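Local coordinates for FMN-binding protein (Syntrophomonas wolfei subsp. wolfei, PDB 3IN6) that binds flavin mononucleotide, probably as a two-chain flavoprotein with the cofactor held between subunits, at residues 96-107 with 131-142. Numbering follows the deposited sequence.
Sequences IRVYVELSADLQ and NCLVFKIVKILP. With FMN (flavin mononucleotide), chain E.
From Arg97 paired with Leu141 to Leu106 paired with Cys132, strands 96-106 and 131-141 run antiparallel at 142° with their axes 4.4 Å apart at closest approach, and two classic bulges interrupt the ladder: Val138 and Lys139 both face Tyr99, while Ser103 N and Ala104 N both donate to Val134 O. The bulges illustrate how a long antiparallel pair of adjacent strands can shift register by one at each bulge and resume its bonding beyond it. On the face bearing Arg97, Tyr99 and Leu141, Lys139 runs alongside Tyr99 until a bend at chi3 (66°) lays its end over the ring, with CE 3.7 Å and NZ 4.3 Å from the ring centroid, a CH-pi contact leading into a cation-pi one. Leu141 CD1 approaches the same ring obliquely, 3.8 Å from Tyr99 CE1. Beyond it, Arg97 grips Pro142 O side-on through NE and NH2, each 3.0 Å away and with the oxygen 21° out of the guanidinium plane; this double hold should fix the group's rotation while NH1 donates to FMN O2P at 3.1 Å and to Ile46 O of the second subunit. On the other face, Leu102 CD1 sits over the Phe135 ring in a CH-pi contact, and Val100 CG2 meets Phe135 CD1 at 3.7 Å. Near the far end, Asn131 ND2 bonds to the syn lone pair of Asp105 OD1 (2.7 Å), while Asp105 OD2 is hydrogen-bonded to Tyr71 OH and salt-bridged to Lys75. Strand 79-87 pairs with the other edge of 92-106 and strand 59-64 with that of 131-141, making this pair central to the antiparallel sheet. Asn45 of the second subunit bonds to Tyr99 OH and also to the flavin nucleotide, so both subunits contribute to the FMN site; helix 68-77 packs on Leu133 and Phe135, and helix 2-28 on Ile96 and Ile140.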
# COMPACT_ATOMS: atom_id res chain seq x y z
N ILE A 96 -10.62 1.95 -2.96
CA ILE A 96 -11.16 0.92 -2.08
C ILE A 96 -10.01 0.16 -1.46
O ILE A 96 -8.88 0.17 -1.99
CB ILE A 96 -12.03 -0.08 -2.90
CG1 ILE A 96 -12.91 -0.98 -2.01
CG2 ILE A 96 -11.12 -0.91 -3.86
CD1 ILE A 96 -14.08 -0.27 -1.30
N ARG A 97 -10.28 -0.49 -0.33
CA ARG A 97 -9.32 -1.36 0.32
C ARG A 97 -9.96 -2.70 0.47
O ARG A 97 -11.06 -2.81 1.03
CB ARG A 97 -8.92 -0.85 1.69
CG ARG A 97 -7.99 0.32 1.66
CD ARG A 97 -7.65 0.82 3.06
NE ARG A 97 -8.81 1.33 3.79
CZ ARG A 97 -8.75 1.83 5.02
NH1 ARG A 97 -7.59 1.92 5.68
NH2 ARG A 97 -9.85 2.26 5.61
N VAL A 98 -9.30 -3.73 -0.07
CA VAL A 98 -9.81 -5.08 0.03
C VAL A 98 -8.79 -5.96 0.77
O VAL A 98 -7.70 -6.23 0.25
CB VAL A 98 -10.06 -5.67 -1.37
CG1 VAL A 98 -10.72 -7.01 -1.24
CG2 VAL A 98 -10.93 -4.73 -2.25
N TYR A 99 -9.18 -6.44 1.95
CA TYR A 99 -8.33 -7.28 2.80
C TYR A 99 -8.52 -8.74 2.47
O TYR A 99 -9.65 -9.24 2.41
CB TYR A 99 -8.65 -7.03 4.27
CG TYR A 99 -8.41 -5.61 4.69
CD1 TYR A 99 -9.34 -4.63 4.40
CD2 TYR A 99 -7.28 -5.24 5.38
CE1 TYR A 99 -9.16 -3.34 4.77
CE2 TYR A 99 -7.07 -3.92 5.74
CZ TYR A 99 -8.03 -2.99 5.45
OH TYR A 99 -7.86 -1.67 5.80
N VAL A 100 -7.40 -9.45 2.34
CA VAL A 100 -7.42 -10.80 1.85
C VAL A 100 -6.54 -11.80 2.61
O VAL A 100 -5.66 -11.44 3.37
CB VAL A 100 -6.94 -10.81 0.37
CG1 VAL A 100 -7.89 -10.01 -0.56
CG2 VAL A 100 -5.50 -10.25 0.28
N GLU A 101 -6.80 -13.06 2.34
CA GLU A 101 -5.97 -14.16 2.84
C GLU A 101 -5.74 -15.11 1.68
O GLU A 101 -6.68 -15.44 0.96
CB GLU A 101 -6.63 -14.90 3.98
CG GLU A 101 -6.79 -14.05 5.21
CD GLU A 101 -7.38 -14.83 6.39
OE1 GLU A 101 -7.78 -16.01 6.21
OE2 GLU A 101 -7.44 -14.24 7.49
N LEU A 102 -4.50 -15.57 1.50
CA LEU A 102 -4.19 -16.49 0.41
C LEU A 102 -4.86 -17.84 0.62
O LEU A 102 -4.66 -18.47 1.64
CB LEU A 102 -2.69 -16.70 0.28
CG LEU A 102 -2.22 -17.49 -0.95
CD1 LEU A 102 -2.51 -16.72 -2.25
CD2 LEU A 102 -0.75 -17.77 -0.80
N SER A 103 -5.65 -18.28 -0.34
CA SER A 103 -6.32 -19.57 -0.27
C SER A 103 -5.61 -20.64 -1.07
O SER A 103 -5.56 -21.79 -0.66
CB SER A 103 -7.74 -19.47 -0.82
OG SER A 103 -8.50 -18.62 -0.01
N ALA A 104 -5.10 -20.25 -2.23
CA ALA A 104 -4.46 -21.21 -3.13
C ALA A 104 -3.40 -20.56 -3.99
O ALA A 104 -3.45 -19.38 -4.28
CB ALA A 104 -5.52 -21.87 -4.00
N ASP A 105 -2.42 -21.37 -4.36
CA ASP A 105 -1.30 -21.02 -5.22
C ASP A 105 -1.32 -22.11 -6.28
O ASP A 105 -0.85 -23.23 -6.04
CB ASP A 105 -0.02 -21.05 -4.40
CG ASP A 105 1.22 -20.79 -5.21
OD1 ASP A 105 1.13 -20.59 -6.44
OD2 ASP A 105 2.30 -20.77 -4.59
N LEU A 106 -1.86 -21.81 -7.46
CA LEU A 106 -2.07 -22.84 -8.47
C LEU A 106 -1.37 -22.62 -9.81
O LEU A 106 -1.11 -21.49 -10.23
CB LEU A 106 -3.58 -22.99 -8.68
CG LEU A 106 -4.39 -23.25 -7.40
CD1 LEU A 106 -5.87 -23.08 -7.66
CD2 LEU A 106 -4.10 -24.66 -6.86
N GLN A 107 -1.07 -23.74 -10.48
CA GLN A 107 -0.42 -23.76 -11.80
C GLN A 107 -1.35 -24.26 -12.91
O GLN A 107 -0.97 -24.26 -14.06
CB GLN A 107 0.87 -24.60 -11.78
CG GLN A 107 2.10 -23.89 -11.22
CD GLN A 107 1.93 -23.50 -9.77
OE1 GLN A 107 1.42 -24.27 -8.97
NE2 GLN A 107 2.38 -22.29 -9.42
N ASN A 131 2.42 -18.33 -11.22
CA ASN A 131 1.40 -18.79 -10.31
C ASN A 131 0.10 -18.04 -10.53
O ASN A 131 0.09 -16.88 -10.95
CB ASN A 131 1.75 -18.52 -8.82
CG ASN A 131 3.20 -18.81 -8.46
OD1 ASN A 131 4.09 -18.01 -8.73
ND2 ASN A 131 3.43 -19.92 -7.75
N CYS A 132 -1.00 -18.71 -10.23
CA CYS A 132 -2.27 -18.05 -10.12
C CYS A 132 -2.50 -18.03 -8.61
O CYS A 132 -2.53 -19.09 -7.97
CB CYS A 132 -3.40 -18.79 -10.83
SG CYS A 132 -4.95 -17.94 -10.52
N LEU A 133 -2.58 -16.84 -8.02
CA LEU A 133 -2.82 -16.73 -6.61
C LEU A 133 -4.31 -16.56 -6.39
O LEU A 133 -4.94 -15.71 -7.03
CB LEU A 133 -2.05 -15.55 -6.00
CG LEU A 133 -0.53 -15.59 -6.15
CD1 LEU A 133 0.06 -14.34 -5.55
CD2 LEU A 133 0.07 -16.87 -5.54
N VAL A 134 -4.88 -17.37 -5.51
CA VAL A 134 -6.31 -17.29 -5.24
C VAL A 134 -6.49 -16.74 -3.85
O VAL A 134 -5.98 -17.33 -2.89
CB VAL A 134 -6.98 -18.68 -5.37
CG1 VAL A 134 -8.49 -18.54 -5.22
CG2 VAL A 134 -6.61 -19.33 -6.73
N PHE A 135 -7.19 -15.61 -3.74
CA PHE A 135 -7.43 -14.99 -2.43
C PHE A 135 -8.87 -15.07 -1.97
O PHE A 135 -9.78 -15.00 -2.76
CB PHE A 135 -7.04 -13.51 -2.42
CG PHE A 135 -5.60 -13.23 -2.76
CD1 PHE A 135 -4.65 -13.17 -1.76
CD2 PHE A 135 -5.22 -12.95 -4.07
CE1 PHE A 135 -3.30 -12.88 -2.08
CE2 PHE A 135 -3.90 -12.66 -4.39
CZ PHE A 135 -2.93 -12.63 -3.38
N LYS A 136 -9.05 -15.19 -0.66
CA LYS A 136 -10.36 -15.11 -0.04
C LYS A 136 -10.47 -13.71 0.49
O LYS A 136 -9.53 -13.22 1.15
CB LYS A 136 -10.50 -16.11 1.12
CG LYS A 136 -11.76 -15.90 1.98
CD LYS A 136 -11.76 -16.86 3.19
CE LYS A 136 -12.94 -16.57 4.14
NZ LYS A 136 -12.92 -17.45 5.36
N ILE A 137 -11.59 -13.04 0.20
CA ILE A 137 -11.82 -11.69 0.66
C ILE A 137 -12.32 -11.78 2.08
O ILE A 137 -13.30 -12.47 2.36
CB ILE A 137 -12.87 -10.94 -0.16
CG1 ILE A 137 -12.41 -10.73 -1.61
CG2 ILE A 137 -13.18 -9.61 0.52
CD1 ILE A 137 -13.45 -10.16 -2.48
N VAL A 138 -11.69 -11.03 2.97
CA VAL A 138 -11.98 -11.07 4.40
C VAL A 138 -12.71 -9.82 4.91
O VAL A 138 -13.47 -9.90 5.89
CB VAL A 138 -10.65 -11.34 5.14
CG1 VAL A 138 -10.63 -10.72 6.51
CG2 VAL A 138 -10.38 -12.85 5.19
N LYS A 139 -12.48 -8.68 4.27
CA LYS A 139 -13.09 -7.42 4.66
C LYS A 139 -12.84 -6.40 3.54
O LYS A 139 -11.82 -6.50 2.83
CB LYS A 139 -12.46 -6.93 5.97
CG LYS A 139 -12.99 -5.60 6.51
CD LYS A 139 -12.31 -5.21 7.83
CE LYS A 139 -10.81 -4.90 7.65
NZ LYS A 139 -10.10 -4.61 8.95
N ILE A 140 -13.77 -5.46 3.37
CA ILE A 140 -13.65 -4.38 2.38
C ILE A 140 -13.93 -3.05 3.08
O ILE A 140 -14.97 -2.89 3.71
CB ILE A 140 -14.63 -4.53 1.22
CG1 ILE A 140 -14.39 -5.85 0.48
CG2 ILE A 140 -14.54 -3.30 0.24
CD1 ILE A 140 -15.37 -6.13 -0.69
N LEU A 141 -13.01 -2.09 3.02
CA LEU A 141 -13.25 -0.82 3.66
C LEU A 141 -13.09 0.29 2.65
O LEU A 141 -12.41 0.11 1.65
CB LEU A 141 -12.30 -0.60 4.85
CG LEU A 141 -12.50 -1.49 6.10
CD1 LEU A 141 -11.34 -1.28 7.08
CD2 LEU A 141 -13.89 -1.25 6.78
N PRO A 142 -13.74 1.43 2.89
CA PRO A 142 -13.54 2.58 2.01
C PRO A 142 -12.10 3.08 2.20
O PRO A 142 -11.44 2.67 3.15
CB PRO A 142 -14.51 3.63 2.55
CG PRO A 142 -15.43 2.91 3.45
CD PRO A 142 -14.69 1.72 3.97
N1 FMN E . -4.50 10.69 8.30
C2 FMN E . -3.42 10.93 9.12
O2 FMN E . -3.46 10.55 10.29
N3 FMN E . -2.30 11.58 8.60
C4 FMN E . -2.27 11.99 7.28
O4 FMN E . -1.29 12.58 6.83
C4A FMN E . -3.37 11.75 6.46
N5 FMN E . -3.35 12.16 5.14
C5A FMN E . -4.45 11.92 4.33
C6 FMN E . -4.40 12.35 3.01
C7 FMN E . -5.48 12.12 2.16
C7M FMN E . -5.40 12.59 0.74
C8 FMN E . -6.61 11.46 2.64
C8M FMN E . -7.77 11.20 1.73
C9 FMN E . -6.65 11.02 3.97
C9A FMN E . -5.57 11.25 4.83
N10 FMN E . -5.58 10.83 6.17
C10 FMN E . -4.49 11.09 6.98
C1' FMN E . -6.77 10.13 6.79
C2' FMN E . -6.59 8.61 6.92
O2' FMN E . -6.29 8.06 5.66
C3' FMN E . -7.86 8.00 7.51
O3' FMN E . -7.93 8.38 8.87
C4' FMN E . -7.92 6.47 7.35
O4' FMN E . -9.22 5.97 7.58
C5' FMN E . -6.99 5.78 8.32
O5' FMN E . -7.03 4.39 8.09
P FMN E . -6.80 3.34 9.29
O1P FMN E . -5.42 3.53 9.87
O2P FMN E . -6.91 1.95 8.69
O3P FMN E . -7.85 3.49 10.37